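Local coordinates for protein GH127 beta-L-arabinofuranoside (Geobacillus stearothermophilus, PDB 4QK0) that probably hydrolyses beta-L-arabinofuranosides, releasing L-arabinose, as a family 127 glycoside hydrolase, at residues W296-T307 / K355-N366. Residues are numbered along the deposited sequence; the frame is centred on the assembly and turned at random.
Sequences WENVTKRQMYIT and KYADVMERALYN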
loop_
_atom_site.group_PDB
_atom_site.type_symbol
_atom_site.label_atom_id
_atom_site.label_comp_id
_atom_site.label_asym_id
_atom_site.label_seq_id
_atom_site.Cartn_x
_atom_site.Cartn_y
_atom_site.Cartn_z
ATOM N N TRP A 296 -10.099 -10.106 22.772
ATOM C CA TRP A 296 -11.036 -10.734 21.884
ATOM C C TRP A 296 -11.922 -9.733 21.196
ATOM O O TRP A 296 -12.177 -9.826 19.995
ATOM C CB TRP A 296 -11.945 -11.698 22.647
ATOM C CG TRP A 296 -13.038 -12.209 21.806
ATOM C CD1 TRP A 296 -14.296 -11.773 21.750
ATOM C CD2 TRP A 296 -12.925 -13.242 20.847
ATOM N NE1 TRP A 296 -14.998 -12.472 20.819
ATOM C CE2 TRP A 296 -14.172 -13.390 20.257
ATOM C CE3 TRP A 296 -11.891 -14.082 20.473
ATOM C CZ2 TRP A 296 -14.434 -14.330 19.319
ATOM C CZ3 TRP A 296 -12.109 -14.995 19.528
ATOM C CH2 TRP A 296 -13.389 -15.122 18.929
ATOM N N GLU A 297 -12.509 -8.858 21.969
ATOM C CA GLU A 297 -13.362 -7.821 21.412
ATOM C C GLU A 297 -12.572 -6.921 20.457
ATOM O O GLU A 297 -13.078 -6.557 19.415
ATOM C CB GLU A 297 -13.968 -6.968 22.536
ATOM C CG GLU A 297 -14.986 -7.769 23.378
ATOM C CD GLU A 297 -16.284 -8.104 22.623
ATOM O OE1 GLU A 297 -17.002 -7.142 22.237
ATOM O OE2 GLU A 297 -16.604 -9.307 22.387
ATOM N N ASN A 298 -11.334 -6.564 20.810
ATOM C CA ASN A 298 -10.578 -5.713 19.949
ATOM C C ASN A 298 -10.283 -6.423 18.603
ATOM O O ASN A 298 -10.450 -5.836 17.528
ATOM C CB ASN A 298 -9.295 -5.298 20.576
ATOM C CG ASN A 298 -8.541 -4.282 19.702
ATOM O OD1 ASN A 298 -7.440 -4.537 19.206
ATOM N ND2 ASN A 298 -9.118 -3.087 19.577
ATOM N N VAL A 299 -9.832 -7.673 18.655
ATOM C CA VAL A 299 -9.474 -8.387 17.422
ATOM C C VAL A 299 -10.721 -8.578 16.559
ATOM O O VAL A 299 -10.705 -8.234 15.389
ATOM C CB VAL A 299 -8.843 -9.756 17.705
ATOM C CG1 VAL A 299 -8.753 -10.549 16.440
ATOM C CG2 VAL A 299 -7.485 -9.574 18.282
ATOM N N THR A 300 -11.800 -9.072 17.150
ATOM C CA THR A 300 -12.891 -9.594 16.378
ATOM C C THR A 300 -13.909 -8.523 16.049
ATOM O O THR A 300 -14.703 -8.725 15.157
ATOM C CB THR A 300 -13.633 -10.773 17.078
ATOM O OG1 THR A 300 -14.240 -10.329 18.293
ATOM C CG2 THR A 300 -12.694 -11.860 17.358
ATOM N N LYS A 301 -13.932 -7.434 16.788
ATOM C CA LYS A 301 -14.821 -6.352 16.455
ATOM C C LYS A 301 -14.125 -5.124 15.804
ATOM O O LYS A 301 -14.790 -4.159 15.442
ATOM C CB LYS A 301 -15.584 -5.911 17.681
ATOM C CG LYS A 301 -16.515 -7.064 18.092
ATOM C CD LYS A 301 -17.878 -6.737 18.702
ATOM C CE LYS A 301 -18.630 -8.043 19.021
ATOM N NZ LYS A 301 -17.930 -8.840 20.084
ATOM N N ARG A 302 -12.803 -5.120 15.750
ATOM C CA ARG A 302 -12.109 -3.978 15.158
ATOM C C ARG A 302 -11.014 -4.325 14.224
ATOM O O ARG A 302 -10.679 -3.479 13.445
ATOM C CB ARG A 302 -11.602 -3.045 16.245
ATOM C CG ARG A 302 -12.740 -2.599 17.112
ATOM C CD ARG A 302 -12.386 -1.444 17.954
ATOM N NE ARG A 302 -13.569 -0.857 18.567
ATOM C CZ ARG A 302 -13.557 0.325 19.178
ATOM N NH1 ARG A 302 -12.437 1.045 19.217
ATOM N NH2 ARG A 302 -14.667 0.803 19.720
ATOM N N GLN A 303 -10.428 -5.522 14.306
ATOM C CA GLN A 303 -9.245 -5.836 13.480
ATOM C C GLN A 303 -9.312 -7.184 12.793
ATOM O O GLN A 303 -8.312 -7.847 12.625
ATOM C CB GLN A 303 -7.966 -5.715 14.257
ATOM C CG GLN A 303 -7.742 -4.311 14.820
ATOM C CD GLN A 303 -6.313 -4.151 15.308
ATOM O OE1 GLN A 303 -5.369 -4.099 14.523
ATOM N NE2 GLN A 303 -6.131 -4.181 16.636
HETATM N N MSE A 304 -10.494 -7.559 12.351
HETATM C CA MSE A 304 -10.702 -8.806 11.696
HETATM C C MSE A 304 -11.444 -8.608 10.404
HETATM O O MSE A 304 -12.415 -7.883 10.367
HETATM C CB MSE A 304 -11.552 -9.730 12.586
HETATM C CG MSE A 304 -11.717 -11.085 11.988
HETATM SE SE MSE A 304 -12.927 -12.286 13.033
HETATM C CE MSE A 304 -14.601 -11.417 12.732
ATOM N N TYR A 305 -11.016 -9.325 9.349
ATOM C CA TYR A 305 -11.687 -9.285 8.042
ATOM C C TYR A 305 -12.924 -10.151 8.046
ATOM O O TYR A 305 -13.033 -11.104 8.801
ATOM C CB TYR A 305 -10.700 -9.759 6.955
ATOM C CG TYR A 305 -9.562 -8.743 6.646
ATOM C CD1 TYR A 305 -9.771 -7.699 5.767
ATOM C CD2 TYR A 305 -8.330 -8.866 7.215
ATOM C CE1 TYR A 305 -8.772 -6.786 5.477
ATOM C CE2 TYR A 305 -7.332 -7.953 6.941
ATOM C CZ TYR A 305 -7.559 -6.911 6.031
ATOM O OH TYR A 305 -6.545 -5.965 5.789
ATOM N N ILE A 306 -13.811 -9.918 7.108
ATOM C CA ILE A 306 -15.036 -10.641 7.085
ATOM C C ILE A 306 -14.803 -12.157 6.844
ATOM O O ILE A 306 -15.641 -12.953 7.185
ATOM C CB ILE A 306 -16.021 -10.047 6.075
ATOM C CG1 ILE A 306 -17.417 -10.622 6.265
ATOM C CG2 ILE A 306 -15.513 -10.259 4.656
ATOM C CD1 ILE A 306 -18.487 -10.018 5.381
ATOM N N THR A 307 -13.668 -12.502 6.280
ATOM C CA THR A 307 -13.270 -13.856 6.031
ATOM C C THR A 307 -12.682 -14.581 7.267
ATOM O O THR A 307 -12.327 -15.761 7.180
ATOM C CB THR A 307 -12.161 -13.869 4.964
ATOM O OG1 THR A 307 -11.111 -12.989 5.365
ATOM C CG2 THR A 307 -12.714 -13.420 3.640
ATOM N N LYS A 355 -20.690 -16.351 20.289
ATOM C CA LYS A 355 -19.881 -15.433 19.462
ATOM C C LYS A 355 -18.483 -15.957 19.207
ATOM O O LYS A 355 -17.913 -15.672 18.185
ATOM C CB LYS A 355 -19.853 -14.032 20.039
ATOM C CG LYS A 355 -18.867 -13.841 21.195
ATOM C CD LYS A 355 -19.177 -12.579 22.062
ATOM C CE LYS A 355 -18.428 -12.595 23.388
ATOM N NZ LYS A 355 -17.889 -11.310 23.818
ATOM N N TYR A 356 -17.961 -16.795 20.095
ATOM C CA TYR A 356 -16.658 -17.406 19.917
ATOM C C TYR A 356 -16.723 -18.447 18.827
ATOM O O TYR A 356 -15.819 -18.569 17.969
ATOM C CB TYR A 356 -16.114 -18.052 21.217
ATOM C CG TYR A 356 -16.020 -17.077 22.405
ATOM C CD1 TYR A 356 -15.550 -15.787 22.232
ATOM C CD2 TYR A 356 -16.356 -17.456 23.688
ATOM C CE1 TYR A 356 -15.454 -14.905 23.288
ATOM C CE2 TYR A 356 -16.273 -16.568 24.757
ATOM C CZ TYR A 356 -15.848 -15.298 24.549
ATOM O OH TYR A 356 -15.727 -14.421 25.590
ATOM N N ALA A 357 -17.770 -19.251 18.875
ATOM C CA ALA A 357 -17.887 -20.308 17.909
ATOM C C ALA A 357 -18.268 -19.729 16.545
ATOM O O ALA A 357 -17.976 -20.330 15.533
ATOM C CB ALA A 357 -18.890 -21.370 18.377
ATOM N N ASP A 358 -18.938 -18.592 16.543
ATOM C CA ASP A 358 -19.313 -17.880 15.327
ATOM C C ASP A 358 -18.062 -17.476 14.577
ATOM O O ASP A 358 -17.956 -17.759 13.378
ATOM C CB ASP A 358 -20.171 -16.658 15.616
ATOM C CG ASP A 358 -21.602 -17.027 16.021
ATOM O OD1 ASP A 358 -22.087 -18.198 15.789
ATOM O OD2 ASP A 358 -22.274 -16.108 16.540
ATOM N N VAL A 359 -17.086 -16.966 15.294
ATOM C CA VAL A 359 -15.786 -16.645 14.720
ATOM C C VAL A 359 -15.024 -17.871 14.270
ATOM O O VAL A 359 -14.413 -17.887 13.168
ATOM C CB VAL A 359 -14.963 -15.800 15.673
ATOM C CG1 VAL A 359 -13.563 -15.574 15.177
ATOM C CG2 VAL A 359 -15.619 -14.444 15.798
HETATM N N MSE A 360 -15.004 -18.895 15.106
HETATM C CA MSE A 360 -14.347 -20.121 14.756
HETATM C C MSE A 360 -14.880 -20.562 13.414
HETATM O O MSE A 360 -14.109 -20.972 12.548
HETATM C CB MSE A 360 -14.695 -21.170 15.843
HETATM C CG MSE A 360 -14.105 -22.521 15.547
HETATM SE SE MSE A 360 -14.590 -23.930 16.853
HETATM C CE MSE A 360 -13.598 -23.181 18.199
ATOM N N GLU A 361 -16.217 -20.551 13.266
ATOM C CA GLU A 361 -16.859 -21.047 12.059
ATOM C C GLU A 361 -16.514 -20.153 10.874
ATOM O O GLU A 361 -16.191 -20.639 9.780
ATOM C CB GLU A 361 -18.352 -21.113 12.284
ATOM C CG GLU A 361 -19.202 -21.356 11.062
ATOM C CD GLU A 361 -20.668 -21.460 11.399
ATOM O OE1 GLU A 361 -21.287 -20.391 11.665
ATOM O OE2 GLU A 361 -21.230 -22.607 11.359
ATOM N N ARG A 362 -16.567 -18.829 11.075
ATOM C CA ARG A 362 -16.128 -17.872 10.023
ATOM C C ARG A 362 -14.699 -18.192 9.492
ATOM O O ARG A 362 -14.501 -18.334 8.285
ATOM C CB ARG A 362 -16.186 -16.480 10.568
ATOM C CG ARG A 362 -15.913 -15.371 9.582
ATOM C CD ARG A 362 -15.898 -14.013 10.260
ATOM N NE ARG A 362 -17.206 -13.572 10.702
ATOM C CZ ARG A 362 -18.206 -13.228 9.895
ATOM N NH1 ARG A 362 -18.074 -13.218 8.551
ATOM N NH2 ARG A 362 -19.354 -12.834 10.410
ATOM N N ALA A 363 -13.750 -18.395 10.380
ATOM C CA ALA A 363 -12.403 -18.740 9.957
ATOM C C ALA A 363 -12.307 -20.080 9.260
ATOM O O ALA A 363 -11.628 -20.229 8.211
ATOM C CB ALA A 363 -11.429 -18.689 11.094
ATOM N N LEU A 364 -13.058 -21.033 9.766
ATOM C CA LEU A 364 -13.031 -22.365 9.227
ATOM C C LEU A 364 -13.564 -22.497 7.820
ATOM O O LEU A 364 -13.026 -23.305 7.023
ATOM C CB LEU A 364 -13.816 -23.329 10.130
ATOM C CG LEU A 364 -13.100 -23.857 11.377
ATOM C CD1 LEU A 364 -14.109 -24.691 12.194
ATOM C CD2 LEU A 364 -11.896 -24.727 11.048
ATOM N N TYR A 365 -14.633 -21.790 7.513
ATOM C CA TYR A 365 -15.292 -21.931 6.227
ATOM C C TYR A 365 -14.857 -20.835 5.217
ATOM O O TYR A 365 -15.430 -20.747 4.095
ATOM C CB TYR A 365 -16.840 -21.951 6.363
ATOM C CG TYR A 365 -17.403 -23.219 7.031
ATOM C CD1 TYR A 365 -17.451 -23.322 8.399
ATOM C CD2 TYR A 365 -17.800 -24.317 6.288
ATOM C CE1 TYR A 365 -17.938 -24.460 9.020
ATOM C CE2 TYR A 365 -18.296 -25.466 6.891
ATOM C CZ TYR A 365 -18.353 -25.536 8.271
ATOM O OH TYR A 365 -18.815 -26.650 8.951
ATOM N N ASN A 366 -13.874 -20.020 5.588
ATOM C CA ASN A 366 -13.473 -18.878 4.742
ATOM C C ASN A 366 -12.001 -18.715 4.716
ATOM O O ASN A 366 -11.343 -19.355 3.923
ATOM C CB ASN A 366 -14.180 -17.616 5.178
ATOM C CG ASN A 366 -15.701 -17.751 5.058
ATOM O OD1 ASN A 366 -16.272 -17.591 3.972
ATOM N ND2 ASN A 366 -16.376 -17.991 6.188
#
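The indole of W296 is covered on both faces: Y356 turns the edge of its ring onto one, Y356 CD1 lying 3.4 Å from W296 CE2, while T300 CG2, one turn further along the same helix, lies over the centre of the other. The first pair is a T-shaped (edge-to-face) stack, with ring planes at 85°, between helices 286-302 and 354-365 of the catalytic domain, whose family is consistent with the (alpha/alpha)6 barrel of six-hairpin glycosidases. The axes of the two short segments come within 12.0 Å at their closest, a gap that suits large side chains. W296 spans it because its CG is anti to the backbone N (chi1 172°), and its CH2 meets V359 CB at 3.7 Å. A leucine in place of W296 would probably open a gap beside V359 and leave the Y356 edge without an aromatic face. At the rim of the indole, in its plane, lies E297 OE2, which K355 NZ meets at 2.8 Å from above the carboxylate plane. K301 NZ also pairs with OE2, so one acid probably offsets two lysines at this partly exposed margin. Beyond the helix, M304, present as selenomethionine, has a long, unbranched apolar chain that sets its SE 4.0 Å from V359 CG1. The loop continues past R362, whose long chain carries the guanidinium to a backbone carbonyl: NH1 donates to a lone pair of I306 O at 2.8 Å, in the carbonyl plane, with an N-H...O angle of 149°.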